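Local coordinates for stromal cell-derived factor 2-like protein (Arabidopsis thaliana, PDB 3MAL) that takes part in endoplasmic reticulum quality control and the unfolded protein response, forming a complex with ERDJ3B and BIP1 needed for proper accumulation of the immune receptor kinase EFR, at residues 18-23 and 82-87; 24-29 and 153-158; 33-38 and 170-175; 65-70 and 92-97; 110-115 and 125-130. All blocks are in the same frame, centred on the assembly; numbering follows the deposited sequence. Where two conformers were deposited one is given.

Interaction 1 (18-23 and 82-87); sequences ITYGSA and SGATIR
Tyr20 and Ile86 mark the nearest approach of the two backbones, with 8.9 Å between their CA atoms, a separation that leaves the bridging to side chains and water. The setting is the six-stranded barrel of a beta-trefoil: residues 18-23 form the loop leading into strand 23-28, while 85-87 open strand 85-90. The loop is folded by a type II beta turn from Thr19 to Ser22, closed by a hydrogen bond of 3.1 Å from Ser22 N to Thr19 O. Gly21 suits the third position because its positive phi of 93° would press a side chain against the preceding carbonyl.

Tyr20 makes the crossing. With its CG anti to the carbonyl carbon (chi1 -67°), the long side chain brings its ring and hydroxyl to the second segment although its CB is not aimed there. CE2 lies 4.0 Å from the CG2 methyl of beta-branched Ile86, an apolar group suited to an aromatic neighbour, and OH comes 3.4 Å from Ala84 CB, where a small residue admits the end of the phenol. Elsewhere Tyr20 packs on Pro68, its backbone bonds to Gly77 and Asp78, and Ile86 leans on Val80. The phenol keeps a polar link as well: a water sits 2.8 Å from Tyr20 OH and donates a hydrogen bond of 3.0 Å to Thr85 O.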
# COMPACT_ATOMS: atom_id res chain seq x y z
N ILE A 18 -14.87 -3.06 2.62
CA ILE A 18 -14.00 -1.91 2.62
C ILE A 18 -14.44 -0.92 1.54
O ILE A 18 -14.46 -1.26 0.35
CB ILE A 18 -12.55 -2.33 2.38
CG1 ILE A 18 -12.07 -3.25 3.53
CG2 ILE A 18 -11.66 -1.11 2.17
CD1 ILE A 18 -10.69 -3.84 3.32
N THR A 19 -14.80 0.30 1.93
CA THR A 19 -15.36 1.27 0.99
C THR A 19 -14.36 2.40 0.72
O THR A 19 -13.46 2.63 1.52
CB THR A 19 -16.65 1.91 1.57
OG1 THR A 19 -16.39 2.35 2.91
CG2 THR A 19 -17.80 0.89 1.58
N TYR A 20 -14.54 3.12 -0.39
CA TYR A 20 -13.67 4.27 -0.62
C TYR A 20 -13.87 5.28 0.50
O TYR A 20 -14.99 5.47 0.99
CB TYR A 20 -13.94 4.91 -1.98
CG TYR A 20 -13.55 4.02 -3.14
CD1 TYR A 20 -14.51 3.26 -3.83
CD2 TYR A 20 -12.23 3.92 -3.55
CE1 TYR A 20 -14.16 2.42 -4.88
CE2 TYR A 20 -11.88 3.10 -4.65
CZ TYR A 20 -12.85 2.35 -5.29
OH TYR A 20 -12.52 1.52 -6.35
N GLY A 21 -12.77 5.93 0.91
CA GLY A 21 -12.83 6.86 2.02
C GLY A 21 -12.48 6.22 3.36
O GLY A 21 -12.32 6.91 4.35
N SER A 22 -12.34 4.89 3.38
CA SER A 22 -12.08 4.22 4.64
C SER A 22 -10.59 4.30 5.01
O SER A 22 -9.72 4.47 4.13
CB SER A 22 -12.55 2.77 4.59
OG SER A 22 -11.51 1.97 4.07
N ALA A 23 -10.33 4.23 6.31
CA ALA A 23 -8.95 4.16 6.81
C ALA A 23 -8.60 2.70 7.15
O ALA A 23 -9.36 2.01 7.83
CB ALA A 23 -8.75 5.05 8.03
N SER A 82 -12.82 -6.12 -6.72
CA SER A 82 -11.66 -6.81 -7.29
C SER A 82 -11.43 -6.25 -8.69
O SER A 82 -12.38 -6.09 -9.47
CB SER A 82 -11.91 -8.32 -7.38
OG SER A 82 -10.69 -9.00 -7.68
N GLY A 83 -10.18 -5.91 -8.99
CA GLY A 83 -9.83 -5.33 -10.28
C GLY A 83 -9.83 -3.81 -10.34
O GLY A 83 -9.37 -3.26 -11.32
N ALA A 84 -10.37 -3.15 -9.31
CA ALA A 84 -10.36 -1.67 -9.24
C ALA A 84 -8.93 -1.12 -9.24
O ALA A 84 -8.03 -1.74 -8.67
CB ALA A 84 -11.10 -1.16 -7.98
N THR A 85 -8.76 0.03 -9.88
CA THR A 85 -7.55 0.82 -9.73
C THR A 85 -7.76 1.76 -8.55
O THR A 85 -8.72 2.55 -8.55
CB THR A 85 -7.26 1.64 -10.99
OG1 THR A 85 -7.30 0.76 -12.12
CG2 THR A 85 -5.88 2.31 -10.90
N ILE A 86 -6.90 1.65 -7.54
CA ILE A 86 -7.02 2.44 -6.31
C ILE A 86 -5.73 3.21 -6.01
O ILE A 86 -4.67 2.98 -6.63
CB ILE A 86 -7.40 1.57 -5.05
CG1 ILE A 86 -6.21 0.68 -4.60
CG2 ILE A 86 -8.68 0.74 -5.28
CD1 ILE A 86 -6.45 -0.06 -3.27
N ARG A 87 -5.86 4.15 -5.07
CA ARG A 87 -4.73 4.88 -4.50
C ARG A 87 -4.80 4.66 -2.97
O ARG A 87 -5.90 4.48 -2.41
CB ARG A 87 -4.81 6.37 -4.85
CG ARG A 87 -4.67 6.67 -6.37
CD ARG A 87 -4.64 8.18 -6.70
NE ARG A 87 -5.89 8.83 -6.36
CZ ARG A 87 -6.06 10.14 -6.24
NH1 ARG A 87 -5.06 10.99 -6.42
NH2 ARG A 87 -7.25 10.60 -5.88
O HOH W 1 -11.67 2.66 -8.72

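Interaction 2 (24-29 and 153-158); sequences IKLMHE and GYLHSH
Ser157 sets its CB over one face of the His28 ring where a barrel strand of the beta-trefoil, 23-28, passes strand 154-161 of the capping hairpins. Ser157 CB stands 3.8 Å from the centroid of the His28 imidazole and 12° off the ring normal, a CH-pi contact. Serine fits because its one small carbon can approach the flat ring closely. Beside it, Leu26 and Leu155 reach toward each other tip to tip, CD2 of Leu26 lying 3.7 Å from CD2 of Leu155; the two flexible, branched ends fill the gap between strand segments whose axes come no closer than 8.7 Å and cross at -58°.

Trp184 backs this first shell: its ring is edge-to-face with His28, it touches Leu26, and its NE1 is hydrogen-bonded to Leu155 O. Leu146 packs on both leucines. The Ser157 hydroxyl lies anti to its own backbone N (chi1 -157°), turned from the imidazole, and OG hydrogen-bonds to Glu171 O.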
# COMPACT_ATOMS: atom_id res chain seq x y z
N ILE A 24 -7.46 2.25 6.65
CA ILE A 24 -7.05 0.86 6.84
C ILE A 24 -5.58 0.74 7.24
O ILE A 24 -4.79 1.64 6.99
CB ILE A 24 -7.27 -0.01 5.56
CG1 ILE A 24 -6.32 0.41 4.43
CG2 ILE A 24 -8.78 -0.04 5.18
CD1 ILE A 24 -6.28 -0.56 3.24
N LYS A 25 -5.26 -0.38 7.88
CA LYS A 25 -3.90 -0.89 7.88
C LYS A 25 -3.83 -2.07 6.90
O LYS A 25 -4.84 -2.72 6.60
CB LYS A 25 -3.45 -1.28 9.28
CG LYS A 25 -3.50 -0.13 10.26
CD LYS A 25 -2.72 -0.46 11.54
CE LYS A 25 -2.74 0.74 12.49
NZ LYS A 25 -2.07 0.39 13.78
N LEU A 26 -2.64 -2.28 6.34
CA LEU A 26 -2.40 -3.35 5.39
C LEU A 26 -1.31 -4.24 5.95
O LEU A 26 -0.15 -3.81 6.08
CB LEU A 26 -2.01 -2.76 4.03
CG LEU A 26 -2.25 -3.70 2.86
CD1 LEU A 26 -3.75 -3.86 2.54
CD2 LEU A 26 -1.46 -3.21 1.62
N MET A 27 -1.68 -5.46 6.31
CA MET A 27 -0.76 -6.39 6.92
C MET A 27 -0.22 -7.39 5.91
O MET A 27 -0.99 -8.01 5.16
CB MET A 27 -1.45 -7.13 8.06
CG MET A 27 -0.52 -8.04 8.88
SD MET A 27 -1.37 -9.16 10.02
CE MET A 27 -1.87 -10.43 8.88
N HIS A 28 1.11 -7.54 5.91
CA HIS A 28 1.83 -8.55 5.13
C HIS A 28 1.47 -9.94 5.66
O HIS A 28 1.67 -10.23 6.84
CB HIS A 28 3.33 -8.29 5.30
CG HIS A 28 4.22 -9.17 4.47
ND1 HIS A 28 4.19 -9.19 3.09
CD2 HIS A 28 5.21 -10.01 4.84
CE1 HIS A 28 5.12 -10.02 2.64
NE2 HIS A 28 5.74 -10.55 3.68
N GLU A 29 0.91 -10.79 4.83
CA GLU A 29 0.45 -12.08 5.39
C GLU A 29 1.52 -12.94 6.05
O GLU A 29 1.28 -13.51 7.10
CB GLU A 29 -0.29 -12.93 4.37
CG GLU A 29 -0.86 -14.20 5.01
CD GLU A 29 -1.66 -15.03 4.02
OE1 GLU A 29 -1.13 -15.32 2.91
OE2 GLU A 29 -2.81 -15.42 4.35
N GLY A 153 4.63 -4.30 -10.91
CA GLY A 153 5.16 -4.85 -9.66
C GLY A 153 4.08 -5.14 -8.61
O GLY A 153 3.19 -4.32 -8.40
N TYR A 154 4.12 -6.32 -7.98
CA TYR A 154 3.25 -6.59 -6.83
C TYR A 154 3.91 -5.99 -5.61
O TYR A 154 5.12 -6.17 -5.41
CB TYR A 154 3.05 -8.10 -6.62
CG TYR A 154 2.37 -8.76 -7.78
CD1 TYR A 154 1.00 -8.59 -7.98
CD2 TYR A 154 3.11 -9.49 -8.71
CE1 TYR A 154 0.36 -9.18 -9.06
CE2 TYR A 154 2.46 -10.10 -9.80
CZ TYR A 154 1.08 -9.92 -9.96
OH TYR A 154 0.39 -10.47 -11.03
N LEU A 155 3.12 -5.26 -4.81
CA LEU A 155 3.57 -4.79 -3.51
C LEU A 155 4.08 -6.00 -2.70
O LEU A 155 3.36 -7.01 -2.53
CB LEU A 155 2.40 -4.11 -2.76
CG LEU A 155 2.77 -3.50 -1.41
CD1 LEU A 155 3.63 -2.24 -1.64
CD2 LEU A 155 1.49 -3.16 -0.64
N HIS A 156 5.29 -5.88 -2.17
CA HIS A 156 6.02 -7.04 -1.66
C HIS A 156 6.74 -6.66 -0.37
O HIS A 156 7.19 -5.53 -0.24
CB HIS A 156 7.06 -7.45 -2.71
CG HIS A 156 7.62 -8.82 -2.51
ND1 HIS A 156 8.75 -9.06 -1.76
CD2 HIS A 156 7.21 -10.02 -2.97
CE1 HIS A 156 9.02 -10.35 -1.77
NE2 HIS A 156 8.10 -10.96 -2.51
N SER A 157 6.81 -7.59 0.59
CA SER A 157 7.75 -7.47 1.68
C SER A 157 8.37 -8.82 2.02
O SER A 157 8.09 -9.85 1.37
CB SER A 157 7.09 -6.83 2.93
OG SER A 157 8.08 -6.23 3.76
N HIS A 158 9.24 -8.81 3.03
CA HIS A 158 10.04 -9.99 3.41
C HIS A 158 10.87 -9.67 4.65
O HIS A 158 10.99 -8.52 5.05
CB HIS A 158 10.99 -10.47 2.29
CG HIS A 158 11.60 -9.37 1.46
ND1 HIS A 158 12.03 -9.57 0.17
CD2 HIS A 158 11.85 -8.06 1.73
CE1 HIS A 158 12.51 -8.44 -0.33
NE2 HIS A 158 12.42 -7.51 0.61

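Interaction 3 (33-38 and 170-175); sequences FRLHSH and QEVCGI
Phe33 and Gln170 run at 7.8 Å between CA atoms and Leu35 and Val172 at 8.0 Å, the two segments being linked through strand 49-54, which pairs with both 34-38 and 170-175 in the cap of the beta-trefoil.

The larger of the two meetings is a stack of amide on ring. Gln170 lays its carboxamide flat over one face of Phe33, the two planes only 5° apart, with NE2 3.3 Å above the ring plane and over its centre. Gln170 CD is 3.5 Å from Phe33 CD2, and OE1 reaches back over the start of the side chain, 3.6 Å from Phe33 CB. The glutamine gets there with CG anti to its carbonyl carbon (chi1 -66°) and an extended chain beyond, long enough to bring the amide over the ring. Further in, Leu35 and Val172 cross at about a right angle, Leu35 CD1 meeting Val172 CG1 at 4.0 Å. These aliphatic side chains suit the core, where Leu35 also rests on Val51 and Val172 on Val112 and Leu155.

OE1 of Gln170 is hydrogen-bonded to Thr31, which helps to fix the rotation of the amide. Because amide and ring lie parallel, the N-H bonds of NE2 do not point into the aromatic face. The Phe33-Gln170 pair therefore rests on stacking of flat surfaces, leaving the polar amide edges available for hydrogen bonding.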
# COMPACT_ATOMS: atom_id res chain seq x y z
N PHE A 33 3.98 -7.84 9.42
CA PHE A 33 4.35 -6.41 9.50
C PHE A 33 3.34 -5.52 8.77
O PHE A 33 2.67 -5.96 7.82
CB PHE A 33 5.79 -6.17 8.95
CG PHE A 33 6.91 -6.56 9.93
CD1 PHE A 33 6.89 -7.80 10.60
CD2 PHE A 33 7.98 -5.70 10.15
CE1 PHE A 33 7.93 -8.15 11.51
CE2 PHE A 33 9.02 -6.04 11.03
CZ PHE A 33 8.99 -7.28 11.72
N ARG A 34 3.22 -4.27 9.22
CA ARG A 34 2.24 -3.36 8.63
C ARG A 34 2.88 -2.36 7.65
O ARG A 34 3.93 -1.78 7.91
CB ARG A 34 1.49 -2.59 9.72
CG ARG A 34 0.47 -3.37 10.46
CD ARG A 34 1.10 -4.00 11.69
NE ARG A 34 0.12 -4.22 12.74
CZ ARG A 34 -0.28 -5.42 13.13
NH1 ARG A 34 0.25 -6.50 12.56
NH2 ARG A 34 -1.19 -5.55 14.08
N LEU A 35 2.20 -2.14 6.53
CA LEU A 35 2.61 -1.09 5.60
C LEU A 35 2.66 0.26 6.33
O LEU A 35 1.69 0.67 6.98
CB LEU A 35 1.65 -1.06 4.39
CG LEU A 35 2.05 -0.16 3.20
CD1 LEU A 35 3.30 -0.73 2.49
CD2 LEU A 35 0.87 0.05 2.23
N HIS A 36 3.80 0.95 6.22
CA HIS A 36 4.12 2.06 7.08
C HIS A 36 4.92 3.15 6.33
O HIS A 36 5.72 2.87 5.42
CB HIS A 36 4.92 1.50 8.27
CG HIS A 36 5.58 2.53 9.15
ND1 HIS A 36 6.85 3.01 8.91
CD2 HIS A 36 5.19 3.07 10.34
CE1 HIS A 36 7.18 3.85 9.87
NE2 HIS A 36 6.20 3.90 10.75
N SER A 37 4.67 4.41 6.69
CA SER A 37 5.49 5.51 6.16
C SER A 37 5.77 6.51 7.26
O SER A 37 5.34 6.34 8.40
CB SER A 37 4.87 6.15 4.90
OG SER A 37 5.84 6.90 4.16
N HIS A 38 6.49 7.57 6.91
CA HIS A 38 6.99 8.50 7.90
C HIS A 38 7.69 9.62 7.14
O HIS A 38 7.91 9.48 5.95
CB HIS A 38 7.93 7.82 8.90
CG HIS A 38 8.91 6.83 8.30
ND1 HIS A 38 9.55 5.88 9.06
CD2 HIS A 38 9.35 6.65 7.03
CE1 HIS A 38 10.36 5.17 8.29
NE2 HIS A 38 10.26 5.63 7.06
N GLN A 170 11.03 -3.60 7.96
CA GLN A 170 11.34 -4.40 6.76
C GLN A 170 11.32 -3.53 5.50
O GLN A 170 10.56 -2.55 5.41
CB GLN A 170 10.32 -5.55 6.57
CG GLN A 170 10.38 -6.58 7.65
CD GLN A 170 9.29 -7.64 7.57
OE1 GLN A 170 8.33 -7.56 6.78
NE2 GLN A 170 9.44 -8.66 8.39
N GLU A 171 12.15 -3.91 4.53
CA GLU A 171 12.04 -3.38 3.17
C GLU A 171 10.66 -3.68 2.59
O GLU A 171 10.15 -4.80 2.73
CB GLU A 171 13.10 -3.98 2.24
CG GLU A 171 13.30 -3.17 0.95
CD GLU A 171 14.02 -3.96 -0.13
OE1 GLU A 171 13.71 -5.15 -0.28
OE2 GLU A 171 14.88 -3.39 -0.82
N VAL A 172 10.09 -2.68 1.93
CA VAL A 172 8.93 -2.90 1.08
C VAL A 172 9.38 -2.59 -0.35
O VAL A 172 10.13 -1.63 -0.58
CB VAL A 172 7.74 -2.02 1.53
CG1 VAL A 172 6.56 -2.09 0.52
CG2 VAL A 172 7.30 -2.45 2.93
N CYS A 173 8.99 -3.45 -1.29
CA CYS A 173 9.42 -3.27 -2.69
C CYS A 173 8.37 -3.86 -3.62
O CYS A 173 7.32 -4.31 -3.15
CB CYS A 173 10.79 -3.92 -2.91
SG CYS A 173 10.80 -5.71 -2.66
N GLY A 174 8.63 -3.81 -4.93
CA GLY A 174 7.76 -4.41 -5.94
C GLY A 174 8.53 -5.50 -6.68
O GLY A 174 9.71 -5.30 -7.00
N ILE A 175 7.91 -6.67 -6.87
CA ILE A 175 8.50 -7.75 -7.69
C ILE A 175 7.51 -8.23 -8.72
O ILE A 175 6.30 -7.98 -8.61
CB ILE A 175 9.05 -8.97 -6.89
CG1 ILE A 175 7.90 -9.89 -6.44
CG2 ILE A 175 9.98 -8.51 -5.73
CD1 ILE A 175 8.33 -11.22 -5.90

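Interaction 4 (65-70 and 92-97); sequences IVKPVP and KTRKWL
Lys67, on barrel strand 64-67, reaches across to Trp96 and Arg94, which lie at the start of strand 96-100 and in the turn before it, beside the barrel of the beta-trefoil. Its extended methylene chain crosses Trp96 at about a right angle and meets the indole at the edge, near the ring plane, with CD 3.7 Å from CH2. Lysine suits the place because its aliphatic part can pack against the edge of the tryptophan while the ammonium group passes beyond it.

There NZ of Lys67 comes within 3.5 Å of Arg94 NH1, two like charges that do not bond to each other. Each has a partner that probably eases the proximity: Lys67 NZ hydrogen-bonds to Gln89 OE1, and Arg94 NH1 forms a salt bridge with Asp118. The arginine chain, bent at chi2 and chi3, brings its guanidinium round to the lysine. Trp96 is held by Asp117 O at NE1 and makes a cation-pi contact with Arg87. Gln89 spans the two segments, because its NE2 hydrogen-bonds to Arg94 O.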
# COMPACT_ATOMS: atom_id res chain seq x y z
N ILE A 65 -5.56 5.90 3.64
CA ILE A 65 -6.93 6.12 3.13
C ILE A 65 -7.12 5.51 1.73
O ILE A 65 -6.34 5.80 0.81
CB ILE A 65 -7.33 7.62 3.15
CG1 ILE A 65 -7.15 8.21 4.55
CG2 ILE A 65 -8.78 7.79 2.71
CD1 ILE A 65 -8.01 7.46 5.58
N VAL A 66 -8.13 4.65 1.56
CA VAL A 66 -8.40 4.05 0.25
C VAL A 66 -9.14 5.07 -0.62
O VAL A 66 -10.20 5.58 -0.24
CB VAL A 66 -9.30 2.79 0.36
CG1 VAL A 66 -9.45 2.10 -1.00
CG2 VAL A 66 -8.77 1.85 1.42
N LYS A 67 -8.56 5.39 -1.78
CA LYS A 67 -9.17 6.37 -2.68
C LYS A 67 -9.27 5.89 -4.15
O LYS A 67 -8.46 5.04 -4.59
CB LYS A 67 -8.41 7.71 -2.60
CG LYS A 67 -8.64 8.47 -1.29
CD LYS A 67 -8.00 9.88 -1.31
CE LYS A 67 -8.20 10.52 0.06
NZ LYS A 67 -7.88 12.00 0.12
N PRO A 68 -10.27 6.41 -4.89
CA PRO A 68 -10.35 6.14 -6.33
C PRO A 68 -9.33 6.99 -7.11
O PRO A 68 -8.65 7.84 -6.53
CB PRO A 68 -11.80 6.55 -6.67
CG PRO A 68 -12.08 7.66 -5.76
CD PRO A 68 -11.35 7.31 -4.45
N VAL A 69 -9.21 6.73 -8.40
CA VAL A 69 -8.46 7.65 -9.26
C VAL A 69 -9.39 8.84 -9.61
O VAL A 69 -10.59 8.66 -9.83
CB VAL A 69 -7.83 6.94 -10.51
CG1 VAL A 69 -7.31 5.55 -10.15
CG2 VAL A 69 -8.79 6.86 -11.66
N PRO A 70 -8.82 10.06 -9.67
CA PRO A 70 -9.61 11.31 -9.72
C PRO A 70 -10.64 11.46 -10.87
O PRO A 70 -11.60 12.22 -10.73
CB PRO A 70 -8.53 12.41 -9.79
CG PRO A 70 -7.26 11.70 -10.22
CD PRO A 70 -7.37 10.32 -9.66
N LYS A 92 -0.93 10.35 7.77
CA LYS A 92 -0.11 11.27 8.54
C LYS A 92 0.63 12.28 7.68
O LYS A 92 0.76 13.43 8.09
CB LYS A 92 0.89 10.50 9.44
CG LYS A 92 0.23 9.82 10.64
CD LYS A 92 -0.04 10.80 11.75
CE LYS A 92 1.25 11.31 12.36
NZ LYS A 92 2.07 10.20 12.85
N THR A 93 1.09 11.88 6.49
CA THR A 93 1.87 12.77 5.61
C THR A 93 1.13 13.23 4.36
O THR A 93 1.60 14.14 3.68
CB THR A 93 3.24 12.15 5.16
OG1 THR A 93 2.99 11.01 4.33
CG2 THR A 93 4.11 11.74 6.34
N ARG A 94 -0.01 12.62 4.05
CA ARG A 94 -0.76 12.97 2.85
C ARG A 94 -0.10 12.57 1.51
O ARG A 94 -0.60 12.93 0.44
CB ARG A 94 -1.08 14.48 2.85
CG ARG A 94 -2.09 14.84 3.88
CD ARG A 94 -3.41 14.82 3.13
NE ARG A 94 -4.38 14.00 3.80
CZ ARG A 94 -5.57 13.70 3.31
NH1 ARG A 94 -5.96 14.13 2.11
NH2 ARG A 94 -6.37 12.94 4.04
N LYS A 95 0.99 11.82 1.57
CA LYS A 95 1.66 11.34 0.33
C LYS A 95 1.03 10.03 -0.16
O LYS A 95 0.39 9.31 0.62
CB LYS A 95 3.19 11.22 0.51
CG LYS A 95 3.90 12.54 0.95
CD LYS A 95 5.36 12.53 0.45
CE LYS A 95 6.13 13.85 0.68
NZ LYS A 95 5.29 15.06 0.44
N TRP A 96 1.21 9.73 -1.45
CA TRP A 96 0.53 8.58 -2.10
C TRP A 96 1.47 7.39 -2.20
O TRP A 96 2.62 7.57 -2.56
CB TRP A 96 0.08 8.98 -3.52
CG TRP A 96 -0.77 10.19 -3.52
CD1 TRP A 96 -0.36 11.49 -3.68
CD2 TRP A 96 -2.17 10.23 -3.30
NE1 TRP A 96 -1.45 12.34 -3.56
CE2 TRP A 96 -2.57 11.58 -3.33
CE3 TRP A 96 -3.14 9.24 -3.07
CZ2 TRP A 96 -3.90 11.97 -3.15
CZ3 TRP A 96 -4.46 9.62 -2.92
CH2 TRP A 96 -4.82 10.98 -2.94
N LEU A 97 0.98 6.19 -1.87
CA LEU A 97 1.75 4.96 -2.14
C LEU A 97 2.13 4.91 -3.64
O LEU A 97 1.27 5.04 -4.51
CB LEU A 97 0.91 3.71 -1.77
CG LEU A 97 1.73 2.41 -1.80
CD1 LEU A 97 2.85 2.45 -0.74
CD2 LEU A 97 0.82 1.15 -1.68

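Interaction 5 (110-115 and 125-130); sequences LEVSCF and DHWKLI
OD2 of Asp125, facing Phe115 across the contact, is hydrogen-bonded to both Ser121 OG and Asp122 N, while OD1 of the same carboxylate is bonded to His98 ND1. Three such bonds fix the group's rotation and probably favour its anionic form. Aspartate suits the spot, having two oxygens on a short stem to serve partners from the loop and from strand 96-100 together.

Across the contact, Asp125 OD1 lies 3.5 Å from Phe115 CD1 and OD2 3.7 Å from the same carbon, with the ring and carboxylate planes 53° apart. Phe115 has its CG anti to the backbone N (chi1 169°), which carries the ring to the carboxylate, and it also stacks with His98, so one histidine serves both residues. The backbones are 7.6 Å apart here, measured between the CA atoms of Phe115 and Asp125.

Deeper in, Val112 CG2 approaches the edge of the Trp127 indole near its plane, 4.2 Å from CH2. The broad indole can fill core space while its one polar atom, NE1, is satisfied by Leu97 O.

Strand 110-115 belongs to the cap and strand 127-131 to the barrel. From strand 96-100, Leu97 meets Val112 and Trp127 and His98 meets Phe115 and Asp125, reaching both segments, and Leu155 of strand 154-161 touches Val112 and Trp127 alike, so this contact joins cap to barrel in the core.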
# COMPACT_ATOMS: atom_id res chain seq x y z
N LEU A 110 11.88 -3.25 -7.23
CA LEU A 110 11.29 -1.96 -7.58
C LEU A 110 11.13 -1.15 -6.30
O LEU A 110 10.55 -1.64 -5.34
CB LEU A 110 9.91 -2.18 -8.21
CG LEU A 110 9.58 -2.23 -9.72
CD1 LEU A 110 10.73 -1.95 -10.71
CD2 LEU A 110 8.73 -3.48 -10.07
N GLU A 111 11.62 0.08 -6.28
CA GLU A 111 11.37 0.94 -5.13
C GLU A 111 9.87 1.26 -4.94
O GLU A 111 9.15 1.65 -5.89
CB GLU A 111 12.12 2.25 -5.26
CG GLU A 111 12.22 3.05 -3.97
CD GLU A 111 12.64 4.46 -4.25
OE1 GLU A 111 11.76 5.29 -4.58
OE2 GLU A 111 13.85 4.73 -4.16
N VAL A 112 9.44 1.11 -3.69
CA VAL A 112 8.13 1.58 -3.28
C VAL A 112 8.27 2.79 -2.37
O VAL A 112 8.91 2.69 -1.30
CB VAL A 112 7.31 0.42 -2.61
CG1 VAL A 112 5.98 0.94 -2.10
CG2 VAL A 112 7.04 -0.67 -3.63
N SER A 113 7.69 3.92 -2.79
CA SER A 113 7.83 5.18 -2.06
C SER A 113 6.49 5.83 -1.73
O SER A 113 5.40 5.32 -2.07
CB SER A 113 8.69 6.18 -2.86
OG SER A 113 8.02 6.63 -4.03
N CYS A 114 6.58 6.96 -1.03
CA CYS A 114 5.44 7.86 -0.85
C CYS A 114 5.71 9.15 -1.64
O CYS A 114 6.75 9.79 -1.47
CB CYS A 114 5.19 8.16 0.65
SG CYS A 114 3.78 7.18 1.31
N PHE A 115 4.76 9.52 -2.51
CA PHE A 115 4.96 10.57 -3.51
C PHE A 115 3.93 11.69 -3.38
O PHE A 115 2.77 11.46 -3.02
CB PHE A 115 4.87 9.95 -4.91
CG PHE A 115 4.80 10.94 -6.05
CD1 PHE A 115 3.57 11.37 -6.56
CD2 PHE A 115 5.98 11.40 -6.66
CE1 PHE A 115 3.51 12.29 -7.60
CE2 PHE A 115 5.92 12.30 -7.72
CZ PHE A 115 4.69 12.74 -8.20
N ASP A 125 0.93 6.49 -8.79
CA ASP A 125 0.19 6.25 -7.54
C ASP A 125 -0.91 5.18 -7.70
O ASP A 125 -1.66 4.92 -6.76
CB ASP A 125 -0.45 7.56 -7.06
CG ASP A 125 0.57 8.65 -6.76
OD1 ASP A 125 1.75 8.36 -6.43
OD2 ASP A 125 0.19 9.83 -6.86
N HIS A 126 -1.01 4.58 -8.89
CA HIS A 126 -2.13 3.67 -9.20
C HIS A 126 -1.78 2.19 -8.98
O HIS A 126 -0.75 1.71 -9.46
CB HIS A 126 -2.65 3.93 -10.63
CG HIS A 126 -3.16 5.33 -10.83
ND1 HIS A 126 -3.74 5.75 -12.01
CD2 HIS A 126 -3.18 6.40 -10.00
CE1 HIS A 126 -4.09 7.02 -11.90
NE2 HIS A 126 -3.77 7.43 -10.68
N TRP A 127 -2.65 1.48 -8.24
CA TRP A 127 -2.48 0.07 -7.91
C TRP A 127 -3.76 -0.69 -8.22
O TRP A 127 -4.87 -0.19 -7.95
CB TRP A 127 -2.15 -0.11 -6.41
CG TRP A 127 -0.90 0.64 -5.98
CD1 TRP A 127 -0.82 1.96 -5.67
CD2 TRP A 127 0.43 0.11 -5.82
NE1 TRP A 127 0.47 2.30 -5.32
CE2 TRP A 127 1.26 1.18 -5.40
CE3 TRP A 127 0.99 -1.16 -5.97
CZ2 TRP A 127 2.63 1.02 -5.16
CZ3 TRP A 127 2.36 -1.33 -5.71
CH2 TRP A 127 3.16 -0.24 -5.30
N LYS A 128 -3.62 -1.88 -8.80
CA LYS A 128 -4.80 -2.70 -9.07
C LYS A 128 -5.01 -3.64 -7.89
O LYS A 128 -4.08 -4.35 -7.47
CB LYS A 128 -4.58 -3.46 -10.38
CG LYS A 128 -5.60 -4.55 -10.74
CD LYS A 128 -4.90 -5.39 -11.84
CE LYS A 128 -5.76 -6.50 -12.40
NZ LYS A 128 -5.06 -7.21 -13.53
N LEU A 129 -6.22 -3.62 -7.32
CA LEU A 129 -6.57 -4.57 -6.26
C LEU A 129 -6.95 -5.91 -6.89
O LEU A 129 -7.81 -5.98 -7.78
CB LEU A 129 -7.71 -4.07 -5.37
CG LEU A 129 -8.17 -5.12 -4.35
CD1 LEU A 129 -7.23 -5.19 -3.12
CD2 LEU A 129 -9.59 -4.86 -3.91
N ILE A 130 -6.31 -6.97 -6.41
CA ILE A 130 -6.57 -8.31 -6.92
C ILE A 130 -6.96 -9.18 -5.74
O ILE A 130 -6.13 -9.45 -4.86
CB ILE A 130 -5.32 -8.89 -7.62
CG1 ILE A 130 -4.91 -7.96 -8.78
CG2 ILE A 130 -5.61 -10.30 -8.16
CD1 ILE A 130 -3.57 -8.29 -9.42

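How the interactions relate
From the N terminus, segment 18-23 closes the first loop at 82-87 in interaction 1. Before that loop ends, 24-29 and 33-38 have opened the long loops that interactions 2 and 3 close in the third MIR repeat, so all three cross one another. Interaction 4 starts within the loop of interaction 1 and finishes beyond it; its 65-70 pairs with 82-87 through Lys67 O and Arg87 N. Interaction 5, a short loop, follows interactions 1 and 4 in series, and both 4 and 5 lie within the spans of 2 and 3. Strand 154-161 pairs with 170-175, and 170-175 with 110-115; interactions 2, 3, 4 and 5 reach the cap, and 1, 2, 4 and 5 the barrel.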